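ORF10 (Moritella marina, PDB 6RIW) probably catalyses the decarboxylative condensations that lengthen the acyl chain, as the ketosynthase-chain length factor didomain of a polyunsaturated fatty acid synthase. Local coordinates at residues A485-K488 / T489-N493; E665-S668 / V669-C672; S829-N833 / I834-F838; S841-A844 / S845-T849; A850-L853 / D854-T857. All blocks are in the same frame, centred on the assembly; numbering follows the deposited sequence.

Contact 1. Residues A485-K488 / T489-N493; sequences AQFK and TLLNN
The backbone carbonyl F487 O receives the L491 N-H at 2.9 Å, with an N-H...O angle of 162°, and the pairs before and after it, Q486 O with L490 N and K488 O with N492 N, repeat the helical i to i+4 pattern. L491 packs back over its own acceptor: its CG stands 3.2 Å from F487 O, and its CD1 continues to the F487 ring. There CD1 sits over the face, 3.8 Å from the centroid and only 9° off the normal, a well-centred CH-pi contact. L490 approaches the same ring differently, its CD2 lying at the edge, near the ring plane, 4.2 Å from F487 CD1. With CG swung opposite the backbone N (chi1 -166°), the phenyl group lies on the carbonyl side, toward the following turn, where both leucines meet it. On another side of the helix, K488 CG lies 3.9 Å from N492 ND2, whose amide is bonded beyond these segments to Q855. Replacing F487 with an alanine would probably open a gap under L491 CD1 and strip I834 and I847, which also touch the ring, of a shared partner. The pattern is that of an amphipathic helix, 484-492, pressing an aromatic and leucine face onto the ketosynthase-like domain in the second half of the chain, next to helices 831-834 and 841-854.

Contact 2. Residues E665-S668 / V669-C672; sequences EENS and VYRC
N667 stands at the N-cap and S668 opens the helix, so the contact is the first turn of helix 668-682. R671 N donates to N667 O at 3.0 Å, and C672 N to S668 O at 3.1 Å. The amides of V669 and Y670 are served by solvent: one water links V669 N to E666 O, and a second links Y670 N to the same carbonyl, donating to it at 2.8 Å. The second water also lies over one face of the Y670 ring, offset toward the rim. N667 OD1 lies at the edge of that ring, 3.3 Å from Y670 CD2, with amide and ring planes 42° apart; N667 CG stands beside the backbone N, opposite the carbonyl carbon (chi1 -79°), which turns OD1 to this edge. N667 makes no side-chain cap; its ND2 is bonded instead to D874. Before the turn, E665 O takes two donors from a single residue, S668 N and S668 OG, the hydroxyl coming in at 2.7 Å in the carbonyl plane, on a lone pair. R671 turns away into a salt bridge with E674 and a cation-pi contact with F770. In condensing enzymes of the thiolase fold, this buried strand-to-helix junction is the nucleophile elbow that presents the catalytic cysteine. By sequence, E666 appears to take the corresponding place, consistent with a chain length factor half that lacks the nucleophile.

Contact 3. Residues S829-N833 / I834-F838; sequences SVKAN and IGHTF
K831 runs alongside H836, the two side chains pointing the same way, and its carbons pass first G835 and then the H836 ring. CB and CG lie over the glycine that follows the helix, CG coming 3.4 Å from G835 O. CD reaches the base of the imidazole, 3.9 Å from H836 CG. CE then settles over the ring face, 3.6 Å from the centroid and 5° off the normal, a centred CH-pi contact. A bend at the last torsion (chi4 60°) turns NZ off the ring, and the ammonium group is bonded to H803 O. The opposite face of the imidazole is covered by the F838 ring, nearly parallel to it and shifted so that CE1 stands over the imidazole centre; the imidazole thus lies between a lysine methylene and a phenyl face. Its rotation is further fixed by F838 N, which donates to H836 ND1 at 3.1 Å, 18° out of the ring plane. On the backbone, S829 OG accepts from K831 N as a helix cap, and I834 N and G835 N close the short helix on V830 O and K831 O. G835 has positive phi, which suits glycine and sends the chain out of the helix. The N-I-G-H sequence here matches the N-x-G-H motif of ketosynthases, whose histidine is catalytic in condensing relatives. V830 CG2 meets I834 CG1 at 3.9 Å. Following strand 826-828, this turn has V830 and I834 wedged between helices 484-492 and 841-854, while F838 reaches helix 699-706.

Contact 4. Residues S841-A844 / S845-T849; sequences SGMA and SIIKT
M843 and I847 lie one turn apart on helix 841-854, a buried helix of the thiolase-like fold, and their side chains meet at an angle. The thioether chain leaves with CG opposite the backbone N (chi1 -165°), where M843 CG stands 3.9 Å from I847 CD1; the bend at chi2 then keeps SD 4.2 Å from the same methyl. Together the pair faces A746 and I748 of strand 741-752. I846 is turned to another side of the helix, its CG1 resting 3.3 Å from G842 O while the absence of a side chain on G842 keeps that flank thin; V669 and Y670 of helix 668-682 pack there. A844 offers just a methyl group, matched to V830 on the adjoining loop. Along the axis the backbone bonds are regular, I847 N to M843 O being 2.9 Å. Polar groups lie on a further side: a water donates to S841 O at 2.7 Å and also bonds S845 OG, while S841 OG itself is bonded to F838 O. K848, extended beyond CG, carries its ammonium group out to a salt bridge with E801 and a hydrogen bond with S828. The buried hydroxyl of T849 is satisfied within the helix, for T849 OG1 donates to S845 O at 2.8 Å, and T849 N reaches that oxygen from the opposite face of the carbonyl plane.

Contact 5. Residues A850-L853 / D854-T857; sequences ALLL and DQNT
Q855 takes chi1 -70°, which puts its CG beside the backbone N, and is extended beyond CG, a course that lays the chain back along the last turn of the helix toward L851 and L852. Its CG passes 3.3 Å from L851 O, its CB sits 3.5 Å from L852 O, and the amide ends with NE2 4.0 Å from L852 CD2. D854 holds the final regular bond, its N donating to A850 O at 2.8 Å. Beyond it the i to i+4 pattern gives way: Q855 N divides itself between L851 O and L852 O in two weak bonds of 3.2 Å each, and N856 N turns to L853 O. That last bond is straight at the hydrogen, 162°, but the donor stands above the carbonyl plane, 70° out of it, rather than on a lone pair. Helix 841-854 thus ends in i to i+3 bonds. D854 sends its carboxylate away from the helix end, where OD1 accepts from H889 N. Q855 OE1 accepts from N492 ND2 of helix 484-492. With a leucine in place of Q855, N492 ND2 is likely to be left without its carbonyl acceptor and the helix end without its polar tie to the neighbouring helix. L851 packs on L484, F487 and K488 of helix 484-492 and on M474 of strand 469-478, which A850 also touches, while L853 lies against L882 and S884 of strand 876-884.

In the fold
Contacts 3, 4 and 5 follow one another along the chain, and contacts 4 and 5 share helix 841-854. Contact 1 flanks that helix: its centre is 13 Å from that of contact 4 and 12 Å from that of contact 5, where K488 CA meets L851 CD1 at 3.9 Å. It also touches contact 3, with L490 CD2 3.8 Å from I834 CG2. At the inner end, contact 2 meets contact 4 through Y670 OH, 3.5 Å from G842 CA, and approaches contact 3 where E666 CG lies 3.9 Å from H836 CE1, joining the nucleophile-elbow position to the N-x-G-H turn. All five are remote from the magnesium site at M1 and K286.

Contact 1. Residues A485-K488 / T489-N493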
loop_
_atom_site.group_PDB
_atom_site.type_symbol
_atom_site.label_atom_id
_atom_site.label_comp_id
_atom_site.label_asym_id
_atom_site.label_seq_id
_atom_site.Cartn_x
_atom_site.Cartn_y
_atom_site.Cartn_z
ATOM N N ALA A 485 26.260 -10.661 -5.720
ATOM C CA ALA A 485 27.440 -11.532 -5.710
ATOM C C ALA A 485 27.599 -12.242 -4.370
ATOM O O ALA A 485 27.883 -13.448 -4.320
ATOM C CB ALA A 485 28.702 -10.719 -6.049
ATOM N N GLN A 486 27.377 -11.518 -3.271
ATOM C CA GLN A 486 27.492 -12.108 -1.939
ATOM C C GLN A 486 26.382 -13.119 -1.676
ATOM O O GLN A 486 26.613 -14.166 -1.063
ATOM C CB GLN A 486 27.483 -10.994 -0.882
ATOM C CG GLN A 486 28.777 -10.182 -0.822
ATOM C CD GLN A 486 28.675 -8.993 0.140
ATOM O OE1 GLN A 486 27.964 -9.057 1.142
ATOM N NE2 GLN A 486 29.388 -7.908 -0.166
ATOM N N PHE A 487 25.165 -12.825 -2.138
ATOM C CA PHE A 487 24.073 -13.785 -2.007
ATOM C C PHE A 487 24.371 -15.058 -2.797
ATOM O O PHE A 487 24.123 -16.174 -2.323
ATOM C CB PHE A 487 22.783 -13.112 -2.498
ATOM C CG PHE A 487 21.485 -13.834 -2.129
ATOM C CD1 PHE A 487 21.291 -14.405 -0.879
ATOM C CD2 PHE A 487 20.447 -13.873 -3.047
ATOM C CE1 PHE A 487 20.094 -15.024 -0.560
ATOM C CE2 PHE A 487 19.237 -14.501 -2.748
ATOM C CZ PHE A 487 19.059 -15.080 -1.501
ATOM N N LYS A 488 24.875 -14.909 -4.020
ATOM C CA LYS A 488 25.194 -16.084 -4.831
ATOM C C LYS A 488 26.197 -16.980 -4.109
ATOM O O LYS A 488 26.014 -18.198 -4.012
ATOM C CB LYS A 488 25.736 -15.624 -6.185
ATOM C CG LYS A 488 25.940 -16.749 -7.215
ATOM C CD LYS A 488 26.532 -16.160 -8.519
ATOM C CE LYS A 488 26.882 -17.259 -9.525
ATOM N NZ LYS A 488 27.415 -16.682 -10.796
ATOM N N THR A 489 27.256 -16.379 -3.581
ATOM C CA THR A 489 28.277 -17.137 -2.853
ATOM C C THR A 489 27.706 -17.787 -1.602
ATOM O O THR A 489 27.973 -18.960 -1.313
ATOM C CB THR A 489 29.413 -16.202 -2.476
ATOM O OG1 THR A 489 30.011 -15.708 -3.674
ATOM C CG2 THR A 489 30.450 -16.922 -1.629
ATOM N N LEU A 490 26.921 -17.028 -0.836
ATOM C CA LEU A 490 26.246 -17.588 0.327
ATOM C C LEU A 490 25.457 -18.844 -0.033
ATOM O O LEU A 490 25.552 -19.871 0.651
ATOM C CB LEU A 490 25.332 -16.512 0.934
ATOM C CG LEU A 490 24.617 -16.888 2.233
ATOM C CD1 LEU A 490 25.494 -16.532 3.409
ATOM C CD2 LEU A 490 23.279 -16.146 2.326
ATOM N N LEU A 491 24.634 -18.775 -1.087
ATOM C CA LEU A 491 23.778 -19.908 -1.420
ATOM C C LEU A 491 24.601 -21.100 -1.887
ATOM O O LEU A 491 24.304 -22.248 -1.530
ATOM C CB LEU A 491 22.784 -19.498 -2.508
ATOM C CG LEU A 491 21.820 -18.413 -2.061
ATOM C CD1 LEU A 491 21.037 -17.888 -3.293
ATOM C CD2 LEU A 491 20.888 -19.001 -1.018
ATOM N N ASN A 492 25.635 -20.843 -2.682
ATOM C CA ASN A 492 26.426 -21.946 -3.222
ATOM C C ASN A 492 27.185 -22.673 -2.124
ATOM O O ASN A 492 27.396 -23.886 -2.224
ATOM C CB ASN A 492 27.382 -21.432 -4.290
ATOM C CG ASN A 492 26.685 -21.202 -5.619
ATOM O OD1 ASN A 492 25.655 -21.807 -5.885
ATOM N ND2 ASN A 492 27.233 -20.326 -6.448
ATOM N N ASN A 493 27.572 -21.960 -1.071
ATOM C CA ASN A 493 28.245 -22.539 0.081
ATOM C C ASN A 493 27.289 -23.023 1.163
ATOM O O ASN A 493 27.755 -23.486 2.204
ATOM C CB ASN A 493 29.202 -21.514 0.681
ATOM C CG ASN A 493 30.256 -21.077 -0.295
ATOM O OD1 ASN A 493 30.584 -21.806 -1.220
ATOM N ND2 ASN A 493 30.803 -19.881 -0.092
#

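Contact 2. Residues E665-S668 / V669-C672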
loop_
_atom_site.group_PDB
_atom_site.type_symbol
_atom_site.label_atom_id
_atom_site.label_comp_id
_atom_site.label_asym_id
_atom_site.label_seq_id
_atom_site.Cartn_x
_atom_site.Cartn_y
_atom_site.Cartn_z
ATOM N N GLU A 665 0.464 -9.565 1.015
ATOM C CA GLU A 665 1.072 -10.316 2.137
ATOM C C GLU A 665 2.263 -11.113 1.581
ATOM O O GLU A 665 3.039 -10.589 0.762
ATOM C CB GLU A 665 -0.005 -11.148 2.836
ATOM C CG GLU A 665 -1.167 -10.304 3.416
ATOM C CD GLU A 665 -0.681 -9.190 4.331
ATOM O OE1 GLU A 665 0.296 -9.427 5.092
ATOM O OE2 GLU A 665 -1.244 -8.063 4.278
ATOM N N GLU A 666 2.466 -12.367 2.008
ATOM C CA GLU A 666 3.650 -13.090 1.544
ATOM C C GLU A 666 3.638 -13.282 0.033
ATOM O O GLU A 666 4.702 -13.415 -0.578
ATOM C CB GLU A 666 3.757 -14.459 2.237
ATOM C CG GLU A 666 4.111 -14.363 3.728
ATOM C CD GLU A 666 2.868 -14.376 4.634
ATOM O OE1 GLU A 666 1.828 -13.776 4.260
ATOM O OE2 GLU A 666 2.936 -14.969 5.741
ATOM N N ASN A 667 2.457 -13.297 -0.594
ATOM C CA ASN A 667 2.369 -13.456 -2.043
ATOM C C ASN A 667 2.498 -12.136 -2.810
ATOM O O ASN A 667 2.221 -12.098 -4.015
ATOM C CB ASN A 667 1.070 -14.182 -2.406
ATOM C CG ASN A 667 1.179 -15.694 -2.177
ATOM O OD1 ASN A 667 2.227 -16.291 -2.419
ATOM N ND2 ASN A 667 0.125 -16.297 -1.648
ATOM N N SER A 668 2.956 -11.065 -2.163
ATOM C CA SER A 668 3.078 -9.780 -2.852
ATOM C C SER A 668 3.909 -9.883 -4.136
ATOM O O SER A 668 3.512 -9.370 -5.188
ATOM C CB SER A 668 3.714 -8.751 -1.915
ATOM O OG SER A 668 2.873 -8.444 -0.810
ATOM N N VAL A 669 5.087 -10.508 -4.059
ATOM C CA VAL A 669 5.967 -10.567 -5.228
ATOM C C VAL A 669 5.349 -11.407 -6.340
ATOM O O VAL A 669 5.452 -11.060 -7.524
ATOM C CB VAL A 669 7.357 -11.100 -4.836
ATOM C CG1 VAL A 669 8.190 -11.412 -6.114
ATOM C CG2 VAL A 669 8.104 -10.080 -3.969
ATOM N N TYR A 670 4.706 -12.527 -5.995
ATOM C CA TYR A 670 4.106 -13.354 -7.041
ATOM C C TYR A 670 2.919 -12.655 -7.706
ATOM O O TYR A 670 2.715 -12.810 -8.914
ATOM C CB TYR A 670 3.715 -14.724 -6.451
ATOM C CG TYR A 670 4.885 -15.460 -5.804
ATOM C CD1 TYR A 670 6.168 -15.348 -6.316
ATOM C CD2 TYR A 670 4.707 -16.248 -4.668
ATOM C CE1 TYR A 670 7.255 -16.011 -5.727
ATOM C CE2 TYR A 670 5.791 -16.917 -4.072
ATOM C CZ TYR A 670 7.049 -16.796 -4.611
ATOM O OH TYR A 670 8.111 -17.460 -4.014
ATOM N N ARG A 671 2.145 -11.854 -6.963
ATOM C CA ARG A 671 1.135 -11.034 -7.632
ATOM C C ARG A 671 1.768 -9.992 -8.559
ATOM O O ARG A 671 1.171 -9.645 -9.587
ATOM C CB ARG A 671 0.216 -10.351 -6.615
ATOM C CG ARG A 671 -0.693 -11.321 -5.825
ATOM C CD ARG A 671 -1.800 -11.966 -6.686
ATOM N NE ARG A 671 -2.662 -12.838 -5.875
ATOM C CZ ARG A 671 -3.575 -13.674 -6.379
ATOM N NH1 ARG A 671 -4.314 -14.421 -5.559
ATOM N NH2 ARG A 671 -3.758 -13.758 -7.700
ATOM N N CYS A 672 2.950 -9.467 -8.216
ATOM C CA CYS A 672 3.652 -8.555 -9.129
ATOM C C CYS A 672 4.073 -9.262 -10.405
ATOM O O CYS A 672 4.043 -8.671 -11.496
ATOM C CB CYS A 672 4.897 -7.965 -8.456
ATOM S SG CYS A 672 4.554 -6.726 -7.187
HETATM O O HOH W 1 6.523 -11.596 -1.493
HETATM O O HOH W 2 5.433 -13.653 -3.259
#

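Contact 3. Residues S829-N833 / I834-F838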
loop_
_atom_site.group_PDB
_atom_site.type_symbol
_atom_site.label_atom_id
_atom_site.label_comp_id
_atom_site.label_asym_id
_atom_site.label_seq_id
_atom_site.Cartn_x
_atom_site.Cartn_y
_atom_site.Cartn_z
ATOM N N SER A 829 14.576 -24.494 0.901
ATOM C CA SER A 829 14.036 -23.132 0.986
ATOM C C SER A 829 15.148 -22.149 1.312
ATOM O O SER A 829 15.965 -22.386 2.208
ATOM C CB SER A 829 12.938 -22.999 2.049
ATOM O OG SER A 829 12.566 -21.629 2.253
ATOM N N VAL A 830 15.130 -21.019 0.598
ATOM C CA VAL A 830 16.036 -19.921 0.838
ATOM C C VAL A 830 15.888 -19.372 2.251
ATOM O O VAL A 830 16.787 -18.687 2.742
ATOM C CB VAL A 830 15.765 -18.823 -0.227
ATOM C CG1 VAL A 830 14.430 -18.130 0.039
ATOM C CG2 VAL A 830 16.927 -17.842 -0.300
ATOM N N LYS A 831 14.769 -19.641 2.919
ATOM C CA LYS A 831 14.618 -19.117 4.287
ATOM C C LYS A 831 15.602 -19.764 5.261
ATOM O O LYS A 831 15.919 -19.185 6.319
ATOM C CB LYS A 831 13.184 -19.315 4.775
ATOM C CG LYS A 831 12.185 -18.504 3.938
ATOM C CD LYS A 831 10.765 -18.589 4.518
ATOM C CE LYS A 831 9.717 -17.857 3.634
ATOM N NZ LYS A 831 9.695 -18.481 2.255
ATOM N N ALA A 832 16.096 -20.947 4.928
ATOM C CA ALA A 832 17.162 -21.546 5.725
ATOM C C ALA A 832 18.453 -20.725 5.670
ATOM O O ALA A 832 19.279 -20.815 6.590
ATOM C CB ALA A 832 17.397 -22.976 5.250
ATOM N N ASN A 833 18.655 -19.936 4.615
ATOM C CA ASN A 833 19.856 -19.115 4.496
ATOM C C ASN A 833 19.655 -17.702 5.021
ATOM O O ASN A 833 20.572 -17.148 5.633
ATOM C CB ASN A 833 20.329 -19.040 3.027
ATOM C CG ASN A 833 20.379 -20.391 2.384
ATOM O OD1 ASN A 833 19.406 -20.830 1.782
ATOM N ND2 ASN A 833 21.507 -21.084 2.531
ATOM N N ILE A 834 18.499 -17.077 4.754
ATOM C CA ILE A 834 18.354 -15.655 5.057
ATOM C C ILE A 834 17.051 -15.376 5.811
ATOM O O ILE A 834 16.651 -14.216 5.952
ATOM C CB ILE A 834 18.456 -14.788 3.782
ATOM C CG1 ILE A 834 17.612 -15.334 2.624
ATOM C CG2 ILE A 834 19.914 -14.741 3.267
ATOM C CD1 ILE A 834 16.178 -14.916 2.639
ATOM N N GLY A 835 16.395 -16.421 6.324
ATOM C CA GLY A 835 15.216 -16.213 7.165
ATOM C C GLY A 835 13.965 -15.821 6.367
ATOM O O GLY A 835 13.945 -15.804 5.143
ATOM N N HIS A 836 12.882 -15.541 7.103
ATOM C CA HIS A 836 11.569 -15.273 6.517
ATOM C C HIS A 836 11.439 -13.768 6.321
ATOM O O HIS A 836 11.350 -13.026 7.300
ATOM C CB HIS A 836 10.464 -15.785 7.441
ATOM C CG HIS A 836 9.128 -15.926 6.782
ATOM N ND1 HIS A 836 8.703 -15.085 5.775
ATOM C CD2 HIS A 836 8.135 -16.833 6.960
ATOM C CE1 HIS A 836 7.501 -15.461 5.363
ATOM N NE2 HIS A 836 7.130 -16.518 6.070
ATOM N N THR A 837 11.422 -13.302 5.066
ATOM C CA THR A 837 11.357 -11.868 4.811
ATOM C C THR A 837 9.948 -11.405 4.427
ATOM O O THR A 837 9.792 -10.326 3.842
ATOM C CB THR A 837 12.398 -11.464 3.752
ATOM O OG1 THR A 837 12.129 -12.134 2.503
ATOM C CG2 THR A 837 13.817 -11.868 4.223
ATOM N N PHE A 838 8.930 -12.216 4.742
ATOM C CA PHE A 838 7.519 -11.852 4.688
ATOM C C PHE A 838 7.107 -11.171 3.383
ATOM O O PHE A 838 6.982 -11.846 2.353
ATOM C CB PHE A 838 7.194 -11.055 5.966
ATOM C CG PHE A 838 7.179 -11.972 7.161
ATOM C CD1 PHE A 838 6.110 -12.865 7.315
ATOM C CD2 PHE A 838 8.290 -12.091 7.993
ATOM C CE1 PHE A 838 6.120 -13.797 8.366
ATOM C CE2 PHE A 838 8.311 -13.045 9.046
ATOM C CZ PHE A 838 7.234 -13.884 9.218
#

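Contact 4. Residues S841-A844 / S845-T849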
loop_
_atom_site.group_PDB
_atom_site.type_symbol
_atom_site.label_atom_id
_atom_site.label_comp_id
_atom_site.label_asym_id
_atom_site.label_seq_id
_atom_site.Cartn_x
_atom_site.Cartn_y
_atom_site.Cartn_z
ATOM N N SER A 841 9.350 -12.109 0.666
ATOM C CA SER A 841 9.823 -13.498 0.637
ATOM C C SER A 841 9.768 -14.106 -0.761
ATOM O O SER A 841 10.591 -14.965 -1.094
ATOM C CB SER A 841 9.014 -14.381 1.599
ATOM O OG SER A 841 7.623 -14.260 1.349
ATOM N N GLY A 842 8.795 -13.712 -1.581
ATOM C CA GLY A 842 8.768 -14.224 -2.950
ATOM C C GLY A 842 9.989 -13.832 -3.761
ATOM O O GLY A 842 10.436 -14.596 -4.630
ATOM N N MET A 843 10.551 -12.650 -3.492
ATOM C CA MET A 843 11.741 -12.217 -4.227
ATOM C C MET A 843 12.972 -13.037 -3.834
ATOM O O MET A 843 13.765 -13.423 -4.703
ATOM C CB MET A 843 11.990 -10.724 -4.001
ATOM C CG MET A 843 12.980 -10.090 -4.977
ATOM S SD MET A 843 12.469 -10.248 -6.699
ATOM C CE MET A 843 11.094 -9.072 -6.726
ATOM N N ALA A 844 13.152 -13.320 -2.538
ATOM C CA ALA A 844 14.251 -14.189 -2.127
ATOM C C ALA A 844 14.199 -15.539 -2.838
ATOM O O ALA A 844 15.232 -16.043 -3.301
ATOM C CB ALA A 844 14.233 -14.404 -0.605
ATOM N N SER A 845 13.013 -16.149 -2.916
ATOM C CA SER A 845 12.891 -17.457 -3.570
ATOM C C SER A 845 13.180 -17.373 -5.063
ATOM O O SER A 845 13.825 -18.269 -5.629
ATOM C CB SER A 845 11.489 -18.022 -3.374
ATOM O OG SER A 845 11.189 -18.169 -2.004
ATOM N N ILE A 846 12.642 -16.350 -5.728
ATOM C CA ILE A 846 12.864 -16.210 -7.171
ATOM C C ILE A 846 14.342 -16.000 -7.457
ATOM O O ILE A 846 14.912 -16.614 -8.374
ATOM C CB ILE A 846 12.008 -15.062 -7.733
ATOM C CG1 ILE A 846 10.544 -15.513 -7.845
ATOM C CG2 ILE A 846 12.551 -14.605 -9.117
ATOM C CD1 ILE A 846 9.555 -14.378 -8.244
ATOM N N ILE A 847 15.004 -15.155 -6.667
ATOM C CA ILE A 847 16.401 -14.842 -6.965
ATOM C C ILE A 847 17.313 -16.038 -6.678
ATOM O O ILE A 847 18.217 -16.339 -7.476
ATOM C CB ILE A 847 16.841 -13.585 -6.201
ATOM C CG1 ILE A 847 16.128 -12.375 -6.831
ATOM C CG2 ILE A 847 18.397 -13.421 -6.248
ATOM C CD1 ILE A 847 16.531 -11.041 -6.221
ATOM N N LYS A 848 17.104 -16.740 -5.549
ATOM C CA LYS A 848 17.833 -17.992 -5.329
ATOM C C LYS A 848 17.680 -18.928 -6.528
ATOM O O LYS A 848 18.664 -19.492 -7.033
ATOM C CB LYS A 848 17.337 -18.713 -4.073
ATOM C CG LYS A 848 17.880 -20.156 -3.976
ATOM C CD LYS A 848 17.308 -20.943 -2.789
ATOM C CE LYS A 848 17.588 -22.450 -2.897
ATOM N NZ LYS A 848 16.941 -23.214 -1.791
ATOM N N THR A 849 16.436 -19.127 -6.957
ATOM C CA THR A 849 16.140 -20.070 -8.033
ATOM C C THR A 849 16.748 -19.605 -9.348
ATOM O O THR A 849 17.352 -20.404 -10.083
ATOM C CB THR A 849 14.629 -20.235 -8.162
ATOM O OG1 THR A 849 14.088 -20.732 -6.928
ATOM C CG2 THR A 849 14.260 -21.191 -9.297
HETATM O O HOH W 3 11.604 -16.690 0.769
#

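Contact 5. Residues A850-L853 / D854-T857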
loop_
_atom_site.group_PDB
_atom_site.type_symbol
_atom_site.label_atom_id
_atom_site.label_comp_id
_atom_site.label_asym_id
_atom_site.label_seq_id
_atom_site.Cartn_x
_atom_site.Cartn_y
_atom_site.Cartn_z
ATOM N N ALA A 850 16.619 -18.310 -9.658
ATOM C CA ALA A 850 17.221 -17.793 -10.890
ATOM C C ALA A 850 18.743 -17.922 -10.879
ATOM O O ALA A 850 19.344 -18.241 -11.910
ATOM C CB ALA A 850 16.815 -16.336 -11.106
ATOM N N LEU A 851 19.390 -17.679 -9.728
ATOM C CA LEU A 851 20.850 -17.831 -9.674
ATOM C C LEU A 851 21.258 -19.285 -9.897
ATOM O O LEU A 851 22.229 -19.556 -10.617
ATOM C CB LEU A 851 21.405 -17.309 -8.341
ATOM C CG LEU A 851 21.409 -15.790 -8.057
ATOM C CD1 LEU A 851 21.797 -15.483 -6.588
ATOM C CD2 LEU A 851 22.333 -15.007 -9.013
ATOM N N LEU A 852 20.527 -20.234 -9.298
ATOM C CA LEU A 852 20.843 -21.650 -9.474
ATOM C C LEU A 852 20.677 -22.078 -10.923
ATOM O O LEU A 852 21.515 -22.805 -11.461
ATOM C CB LEU A 852 19.940 -22.516 -8.596
ATOM C CG LEU A 852 20.191 -22.513 -7.082
ATOM C CD1 LEU A 852 19.317 -23.591 -6.418
ATOM C CD2 LEU A 852 21.664 -22.727 -6.758
ATOM N N LEU A 853 19.581 -21.664 -11.556
ATOM C CA LEU A 853 19.362 -21.982 -12.965
ATOM C C LEU A 853 20.367 -21.293 -13.882
ATOM O O LEU A 853 20.772 -21.876 -14.897
ATOM C CB LEU A 853 17.941 -21.604 -13.358
ATOM C CG LEU A 853 16.875 -22.491 -12.724
ATOM C CD1 LEU A 853 15.529 -21.798 -12.912
ATOM C CD2 LEU A 853 16.861 -23.879 -13.329
ATOM N N ASP A 854 20.786 -20.071 -13.550
ATOM C CA ASP A 854 21.818 -19.401 -14.329
ATOM C C ASP A 854 23.148 -20.148 -14.294
ATOM O O ASP A 854 23.950 -20.014 -15.227
ATOM C CB ASP A 854 22.024 -17.982 -13.819
ATOM C CG ASP A 854 22.897 -17.162 -14.755
ATOM O OD1 ASP A 854 22.565 -17.097 -15.954
ATOM O OD2 ASP A 854 23.919 -16.597 -14.318
ATOM N N GLN A 855 23.399 -20.910 -13.233
ATOM C CA GLN A 855 24.612 -21.711 -13.063
ATOM C C GLN A 855 24.523 -23.094 -13.701
ATOM O O GLN A 855 25.506 -23.838 -13.656
ATOM C CB GLN A 855 24.915 -21.902 -11.564
ATOM C CG GLN A 855 25.360 -20.681 -10.849
ATOM C CD GLN A 855 25.204 -20.813 -9.314
ATOM O OE1 GLN A 855 25.277 -19.815 -8.599
ATOM N NE2 GLN A 855 24.980 -22.035 -8.823
ATOM N N ASN A 856 23.367 -23.471 -14.252
ATOM C CA ASN A 856 23.152 -24.833 -14.720
ATOM C C ASN A 856 24.138 -25.179 -15.833
ATOM O O ASN A 856 24.338 -24.399 -16.767
ATOM C CB ASN A 856 21.711 -24.991 -15.217
ATOM C CG ASN A 856 21.415 -26.398 -15.725
ATOM O OD1 ASN A 856 21.711 -27.380 -15.052
ATOM N ND2 ASN A 856 20.818 -26.495 -16.916
ATOM N N THR A 857 24.780 -26.344 -15.716
ATOM C CA THR A 857 25.685 -26.831 -16.754
ATOM C C THR A 857 25.464 -28.315 -17.016
ATOM O O THR A 857 26.422 -29.046 -17.295
ATOM C CB THR A 857 27.162 -26.614 -16.390
ATOM O OG1 THR A 857 27.477 -27.349 -15.199
ATOM C CG2 THR A 857 27.486 -25.128 -16.199
#